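Side-chain contacts in Lmo2184 protein (Listeria monocytogenes serovar 1/2a, PDB 5JOQ), which probably binds heme as the membrane-anchored substrate-binding component of a bacterial ABC transporter for iron acquisition: residues His229-Ala233 against Glu234-Met238; Leu180-Thr183 against Glu184-Ile188; Ile37-Thr41 against Val42-Glu46. One frame throughout, in Å; residues are numbered along the deposited sequence.

Interaction 1. Residues His229-Ala233 against Glu234-Met238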
loop_
_atom_site.group_PDB
_atom_site.type_symbol
_atom_site.label_atom_id
_atom_site.label_comp_id
_atom_site.label_asym_id
_atom_site.label_seq_id
_atom_site.Cartn_x
_atom_site.Cartn_y
_atom_site.Cartn_z
ATOM N N HIS A 229 -5.757 6.606 4.604
ATOM C CA HIS A 229 -5.308 7.494 3.541
ATOM C C HIS A 229 -4.147 6.867 2.759
ATOM O O HIS A 229 -3.167 6.424 3.353
ATOM C CB HIS A 229 -4.878 8.822 4.162
ATOM C CG HIS A 229 -5.980 9.489 4.949
ATOM N ND1 HIS A 229 -7.155 9.905 4.369
ATOM C CD2 HIS A 229 -6.079 9.808 6.266
ATOM C CE1 HIS A 229 -7.930 10.468 5.288
ATOM N NE2 HIS A 229 -7.295 10.430 6.448
ATOM N N GLY A 230 -4.257 6.850 1.426
ATOM C CA GLY A 230 -3.234 6.291 0.559
ATOM C C GLY A 230 -3.283 4.785 0.375
ATOM O O GLY A 230 -2.518 4.257 -0.431
ATOM N N MET A 231 -4.124 4.095 1.078
ATOM C CA MET A 231 -4.047 2.636 1.051
ATOM C C MET A 231 -4.929 2.074 -0.067
ATOM O O MET A 231 -6.053 2.557 -0.260
ATOM C CB MET A 231 -4.510 2.087 2.406
ATOM C CG MET A 231 -4.250 0.640 2.642
ATOM S SD MET A 231 -2.470 0.301 2.900
ATOM C CE MET A 231 -2.304 0.776 4.607
ATOM N N PRO A 232 -4.475 1.062 -0.826
ATOM C CA PRO A 232 -5.323 0.505 -1.888
ATOM C C PRO A 232 -6.625 -0.036 -1.317
ATOM O O PRO A 232 -6.657 -0.596 -0.216
ATOM C CB PRO A 232 -4.473 -0.632 -2.488
ATOM C CG PRO A 232 -3.037 -0.286 -2.123
ATOM C CD PRO A 232 -3.166 0.371 -0.737
ATOM N N ALA A 233 -7.690 0.140 -2.099
ATOM C CA ALA A 233 -9.029 -0.242 -1.667
ATOM C C ALA A 233 -9.101 -1.734 -1.370
ATOM O O ALA A 233 -9.890 -2.175 -0.521
ATOM C CB ALA A 233 -10.032 0.125 -2.760
ATOM N N GLU A 234 -8.360 -2.534 -2.135
ATOM C CA GLU A 234 -8.363 -3.970 -1.909
ATOM C C GLU A 234 -7.827 -4.291 -0.516
ATOM O O GLU A 234 -8.345 -5.175 0.171
ATOM C CB GLU A 234 -7.570 -4.629 -3.045
ATOM C CG GLU A 234 -7.593 -6.051 -3.068
ATOM C CD GLU A 234 -6.909 -6.648 -4.305
ATOM O OE1 GLU A 234 -6.218 -5.943 -5.098
ATOM O OE2 GLU A 234 -7.033 -7.867 -4.459
ATOM N N VAL A 235 -6.830 -3.528 -0.045
ATOM C CA VAL A 235 -6.338 -3.712 1.319
ATOM C C VAL A 235 -7.397 -3.284 2.326
ATOM O O VAL A 235 -7.622 -3.948 3.350
ATOM C CB VAL A 235 -5.034 -2.913 1.540
ATOM C CG1 VAL A 235 -4.680 -2.921 2.994
ATOM C CG2 VAL A 235 -3.885 -3.480 0.673
ATOM N N VAL A 236 -8.059 -2.174 2.063
ATOM C CA VAL A 236 -9.072 -1.672 2.970
ATOM C C VAL A 236 -10.212 -2.686 3.151
ATOM O O VAL A 236 -10.747 -2.814 4.215
ATOM C CB VAL A 236 -9.601 -0.297 2.527
ATOM C CG1 VAL A 236 -10.777 0.136 3.401
ATOM C CG2 VAL A 236 -8.480 0.732 2.559
ATOM N N LYS A 237 -10.559 -3.388 2.089
ATOM C CA LYS A 237 -11.602 -4.396 2.173
ATOM C C LYS A 237 -11.189 -5.496 3.140
ATOM O O LYS A 237 -11.963 -5.952 3.920
ATOM C CB LYS A 237 -11.947 -4.981 0.811
ATOM C CG LYS A 237 -13.106 -5.958 0.855
ATOM C CD LYS A 237 -14.299 -5.407 1.607
ATOM C CE LYS A 237 -15.414 -6.430 1.740
ATOM N NZ LYS A 237 -16.595 -5.974 2.506
ATOM N N MET A 238 -9.933 -5.885 3.083
ATOM C CA MET A 238 -9.390 -6.897 3.950
ATOM C C MET A 238 -9.505 -6.405 5.400
ATOM O O MET A 238 -9.866 -7.145 6.287
ATOM C CB MET A 238 -7.937 -7.123 3.534
ATOM C CG MET A 238 -7.132 -8.140 4.291
ATOM S SD MET A 238 -5.614 -8.593 3.422
ATOM C CE MET A 238 -4.718 -7.061 3.353
#
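The flat carbonyl group of Pro232 has Val236 N lying in its plane, 3.1 Å from Pro232 O, while Val235 CB comes within 3.3 Å of the same oxygen. This is the N-terminal cap of helix 233-245, with Pro232 as the N-cap residue and its carbonyl starting the i to i+4 pattern of backbone bonds. Val235 N also leans on that oxygen, but its approach is bent and the bond is weak. A methyl of Val236, CG2, lies 3.6 Å from Pro232 O, so hydrocarbon as well as N-H groups surrounds the acceptor. One residue on, Lys237 N reaches Ala233 O from a direction tilted 25° out of that carbonyl's plane.

The side chains form a small apolar patch beside the first turn. The Pro232 ring and Val235 run side by side and point the same way. Met231 instead crosses Val235 at about a right angle: with CG anti to the backbone N, chi1 (-169°) sets CG against Val235 CG1, and the bend at chi2 (72°) keeps SD beside the same methyl. The patch also faces other subunits, since Pro232 packs on Gly230 of the second subunit and Met231 on Val235 of the third. Lys237 NZ is taken up by salt bridges to Asp240 of its own helix and Asp103 of the second subunit, tying the helix start to the trimeric assembly. Within the patch, Met231 CG lies 3.6 Å from Val235 CG1.

Interaction 2. Residues Leu180-Thr183 against Glu184-Ile188; sequences LVVT and EHAYI
Val182 is where segment 180-183 begins to touch what follows it: its CG1 meets Ala186 CB at 3.6 Å and, more loosely, Ile188 CB at 4.5 Å. Because CG1 stands anti to the backbone N (chi1 -177°), this branch reaches toward the start of helix 187-194. The same valine packs against Ile171 and Met173 of the adjoining strand 168-173, so the last residue of strand 180-182 joins the sheet to the helix N-terminus.

Thr183 then turns the chain. It opens a type I beta turn that ends at Ala186, the N-cap residue of the helix, and its hydroxyl adds an ST turn within the same four residues. The backbone part of this is Ala186 N bound to Thr183 O at 3.2 Å; the N-H points almost straight at the oxygen, yet the donor sits 53° above the carbonyl plane rather than in it. The side-chain part comes from OG1, held between the backbone N and the carbonyl carbon, where it accepts His185 N at 3.0 Å. The two bonds thus hold two successive amides of the turn, those of His185 and Ala186.

Beyond them, the aliphatic part of Glu184 lies over one face of the His185 ring, with CG 3.8 Å above the ring plane and over its centre. NE2 of the imidazole is hydrogen-bonded to Gln204 O.

The buried Thr183 hydroxyl also bonds to Val206 O. A carbonyl can only accept, so one hydroxyl serves as acceptor within the turn and as donor to Val206 O, in the segment of the same chain that leads into strand 208-210, linking the turn's shape to its place beside that strand.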
loop_
_atom_site.group_PDB
_atom_site.type_symbol
_atom_site.label_atom_id
_atom_site.label_comp_id
_atom_site.label_asym_id
_atom_site.label_seq_id
_atom_site.Cartn_x
_atom_site.Cartn_y
_atom_site.Cartn_z
ATOM N N LEU A 180 -6.526 5.635 15.053
ATOM C CA LEU A 180 -6.673 6.885 15.791
ATOM C C LEU A 180 -8.123 7.365 15.740
ATOM O O LEU A 180 -8.794 7.226 14.718
ATOM C CB LEU A 180 -5.796 7.981 15.182
ATOM C CG LEU A 180 -4.287 7.714 15.329
ATOM C CD1 LEU A 180 -3.507 8.716 14.496
ATOM C CD2 LEU A 180 -3.882 7.860 16.791
ATOM N N VAL A 181 -8.574 7.997 16.828
ATOM C CA VAL A 181 -9.864 8.691 16.826
ATOM C C VAL A 181 -9.671 10.093 16.259
ATOM O O VAL A 181 -8.755 10.810 16.673
ATOM C CB VAL A 181 -10.432 8.745 18.242
ATOM C CG1 VAL A 181 -11.746 9.519 18.239
ATOM C CG2 VAL A 181 -10.660 7.322 18.745
ATOM N N VAL A 182 -10.506 10.477 15.300
ATOM C CA VAL A 182 -10.380 11.774 14.618
ATOM C C VAL A 182 -11.384 12.731 15.257
ATOM O O VAL A 182 -12.579 12.413 15.337
ATOM C CB VAL A 182 -10.631 11.648 13.100
ATOM C CG1 VAL A 182 -10.414 12.973 12.419
ATOM C CG2 VAL A 182 -9.691 10.574 12.441
ATOM N N THR A 183 -10.902 13.886 15.732
ATOM C CA THR A 183 -11.783 14.866 16.348
ATOM C C THR A 183 -12.269 15.905 15.336
ATOM O O THR A 183 -11.836 15.941 14.186
ATOM C CB THR A 183 -11.080 15.603 17.481
ATOM O OG1 THR A 183 -10.143 16.544 16.910
ATOM C CG2 THR A 183 -10.341 14.596 18.422
ATOM N N GLU A 184 -13.129 16.818 15.813
ATOM C CA GLU A 184 -13.581 17.950 15.012
ATOM C C GLU A 184 -12.423 18.831 14.553
ATOM O O GLU A 184 -12.600 19.626 13.618
ATOM C CB GLU A 184 -14.562 18.824 15.835
ATOM C CG GLU A 184 -13.865 19.529 17.011
ATOM C CD GLU A 184 -14.838 20.243 17.954
ATOM O OE1 GLU A 184 -15.828 20.810 17.411
ATOM O OE2 GLU A 184 -14.601 20.223 19.208
ATOM N N HIS A 185 -11.252 18.727 15.193
ATOM C CA HIS A 185 -10.146 19.628 14.837
ATOM C C HIS A 185 -9.362 19.190 13.615
ATOM O O HIS A 185 -8.483 19.951 13.153
ATOM C CB HIS A 185 -9.165 19.811 16.012
ATOM C CG HIS A 185 -9.838 20.284 17.261
ATOM N ND1 HIS A 185 -10.486 21.499 17.342
ATOM C CD2 HIS A 185 -9.994 19.694 18.467
ATOM C CE1 HIS A 185 -11.016 21.637 18.547
ATOM N NE2 HIS A 185 -10.714 20.560 19.256
ATOM N N ALA A 186 -9.635 18.006 13.083
ATOM C CA ALA A 186 -9.027 17.541 11.844
ATOM C C ALA A 186 -10.030 17.663 10.702
ATOM O O ALA A 186 -11.234 17.773 10.927
ATOM C CB ALA A 186 -8.551 16.079 11.976
ATOM N N TYR A 187 -9.519 17.593 9.464
ATOM C CA TYR A 187 -10.365 17.891 8.303
ATOM C C TYR A 187 -11.542 16.922 8.172
ATOM O O TYR A 187 -12.675 17.339 7.897
ATOM C CB TYR A 187 -9.507 17.870 7.038
ATOM C CG TYR A 187 -10.307 17.820 5.729
ATOM C CD1 TYR A 187 -11.183 18.862 5.377
ATOM C CD2 TYR A 187 -10.158 16.754 4.845
ATOM C CE1 TYR A 187 -11.902 18.845 4.183
ATOM C CE2 TYR A 187 -10.859 16.722 3.642
ATOM C CZ TYR A 187 -11.714 17.774 3.313
ATOM O OH TYR A 187 -12.402 17.743 2.135
ATOM N N ILE A 188 -11.300 15.618 8.335
ATOM C CA ILE A 188 -12.427 14.698 8.217
ATOM C C ILE A 188 -13.421 14.954 9.346
ATOM O O ILE A 188 -14.629 14.828 9.149
ATOM C CB ILE A 188 -11.977 13.226 8.223
ATOM C CG1 ILE A 188 -11.003 12.927 7.071
ATOM C CG2 ILE A 188 -13.223 12.270 8.176
ATOM C CD1 ILE A 188 -11.606 13.074 5.731
#

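Interaction 3. Residues Ile37-Thr41 against Val42-Glu46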
loop_
_atom_site.group_PDB
_atom_site.type_symbol
_atom_site.label_atom_id
_atom_site.label_comp_id
_atom_site.label_asym_id
_atom_site.label_seq_id
_atom_site.Cartn_x
_atom_site.Cartn_y
_atom_site.Cartn_z
ATOM N N ILE A 37 7.043 30.284 -7.766
ATOM C CA ILE A 37 6.360 29.565 -6.694
ATOM C C ILE A 37 6.536 28.065 -6.899
ATOM O O ILE A 37 6.344 27.565 -8.011
ATOM C CB ILE A 37 4.859 29.923 -6.651
ATOM C CG1 ILE A 37 4.664 31.439 -6.557
ATOM C CG2 ILE A 37 4.194 29.196 -5.488
ATOM C CD1 ILE A 37 3.183 31.910 -6.762
ATOM N N VAL A 38 6.865 27.341 -5.825
ATOM C CA VAL A 38 6.853 25.874 -5.833
ATOM C C VAL A 38 5.672 25.384 -5.002
ATOM O O VAL A 38 5.537 25.745 -3.828
ATOM C CB VAL A 38 8.175 25.300 -5.301
ATOM C CG1 VAL A 38 8.057 23.774 -5.111
ATOM C CG2 VAL A 38 9.285 25.614 -6.272
ATOM N N ALA A 39 4.795 24.586 -5.606
ATOM C CA ALA A 39 3.716 23.928 -4.865
ATOM C C ALA A 39 4.130 22.497 -4.553
ATOM O O ALA A 39 4.465 21.749 -5.478
ATOM C CB ALA A 39 2.419 23.928 -5.667
ATOM N N THR A 40 4.103 22.100 -3.271
ATOM C CA THR A 40 4.581 20.762 -2.917
ATOM C C THR A 40 3.469 19.737 -2.690
ATOM O O THR A 40 3.776 18.599 -2.322
ATOM C CB THR A 40 5.465 20.780 -1.666
ATOM O OG1 THR A 40 4.660 21.158 -0.547
ATOM C CG2 THR A 40 6.611 21.782 -1.815
ATOM N N THR A 41 2.198 20.085 -2.903
ATOM C CA THR A 41 1.149 19.074 -2.811
ATOM C C THR A 41 0.155 19.231 -3.953
ATOM O O THR A 41 0.014 20.309 -4.547
ATOM C CB THR A 41 0.379 19.139 -1.485
ATOM O OG1 THR A 41 -0.586 20.198 -1.560
ATOM C CG2 THR A 41 1.334 19.403 -0.308
ATOM N N VAL A 42 -0.567 18.133 -4.222
ATOM C CA VAL A 42 -1.594 18.150 -5.265
ATOM C C VAL A 42 -2.664 19.194 -4.946
ATOM O O VAL A 42 -3.055 19.997 -5.807
ATOM C CB VAL A 42 -2.217 16.752 -5.429
ATOM C CG1 VAL A 42 -3.422 16.836 -6.371
ATOM C CG2 VAL A 42 -1.187 15.750 -5.968
ATOM N N ALA A 43 -3.166 19.188 -3.701
ATOM C CA ALA A 43 -4.208 20.149 -3.308
ATOM C C ALA A 43 -3.779 21.594 -3.555
ATOM O O ALA A 43 -4.579 22.414 -4.032
ATOM C CB ALA A 43 -4.575 19.957 -1.839
ATOM N N ILE A 44 -2.541 21.951 -3.195
ATOM C CA ILE A 44 -2.108 23.340 -3.400
ATOM C C ILE A 44 -1.998 23.638 -4.885
ATOM O O ILE A 44 -2.356 24.734 -5.340
ATOM C CB ILE A 44 -0.774 23.614 -2.665
ATOM C CG1 ILE A 44 -1.002 23.602 -1.141
ATOM C CG2 ILE A 44 -0.142 24.961 -3.117
ATOM C CD1 ILE A 44 0.307 23.388 -0.366
ATOM N N THR A 45 -1.507 22.664 -5.671
ATOM C CA THR A 45 -1.360 22.868 -7.109
ATOM C C THR A 45 -2.703 23.175 -7.754
ATOM O O THR A 45 -2.793 24.020 -8.655
ATOM C CB THR A 45 -0.737 21.618 -7.767
ATOM O OG1 THR A 45 0.557 21.347 -7.204
ATOM C CG2 THR A 45 -0.538 21.870 -9.247
ATOM N N GLU A 46 -3.757 22.481 -7.318
ATOM C CA GLU A 46 -5.108 22.750 -7.821
ATOM C C GLU A 46 -5.581 24.158 -7.450
ATOM O O GLU A 46 -6.249 24.838 -8.249
ATOM C CB GLU A 46 -6.073 21.698 -7.273
ATOM C CG GLU A 46 -5.730 20.271 -7.795
ATOM C CD GLU A 46 -6.557 19.177 -7.105
ATOM O OE1 GLU A 46 -7.086 19.403 -5.983
ATOM O OE2 GLU A 46 -6.668 18.087 -7.705
#
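Two threonine torsions bring together the polar groups of Thr41 and Thr45. In Thr41 the hydroxyl stands between the backbone N and the carbonyl carbon (chi1 80°), which carries OG1 forward over the first turn; in Thr45 it lies beside its own backbone N (chi1 -60°), which turns OG1 back toward Thr41. The first arrangement is an N-cap: Thr41 OG1 accepts Ile44 N at 3.1 Å in a bond with an N-H...O angle of 166°, satisfying an amide at the start of helix 42-50. The second gives Thr41 O two donors from a single residue. Thr45 N makes the usual helical bond at 3.0 Å, and Thr45 OG1 gives another at 2.9 Å, arriving from above the carbonyl plane. With two bonds to it, the carbonyl is held firmly in orientation, and the donor hydroxyl of Thr45 is accounted for inside the helix.

Apolar atoms close round these bonds. Ile44 crosses Thr41 obliquely, its CG1 and CD1 each 3.5 Å from Thr41 OG1, and so partly shields the capping bond. The other branch of Ile44, CG2, meets Ala39 CB at 3.8 Å; that methyl also lies 3.5 Å from Thr45 OG1. The Ala39 methyl therefore touches both residues where the chain leaves the strand.

The contact is a strand-to-helix turn: strand 37-39 runs parallel to 93-97, where Leu95 O receives the hydroxyl of Thr40, and also makes backbone bonds to Val56 and Gly57. Ile44 rests on Leu95 of strand 93-97, and Thr45 packs on Pro59 and Tyr69 in nearby loops.

Along the chain interaction 3 comes first, then interaction 2, then interaction 1, and all three mark the start of a helix. Interaction 3 belongs to the parallel sheet of strands 37-39, 93-97 and 115-118. Interactions 1 and 2 are linked to one mixed sheet, through strand 180-182 and through the loop that follows strand 223-227. Their centres lie 20 Å apart, with nearest atoms about 4 Å apart but not touching. Interaction 3 is 25 Å from interaction 1 and 23 Å from interaction 2, centre to centre. This split is consistent with the two-lobed architecture of substrate-binding proteins joined by a long helix, here probably 140-161.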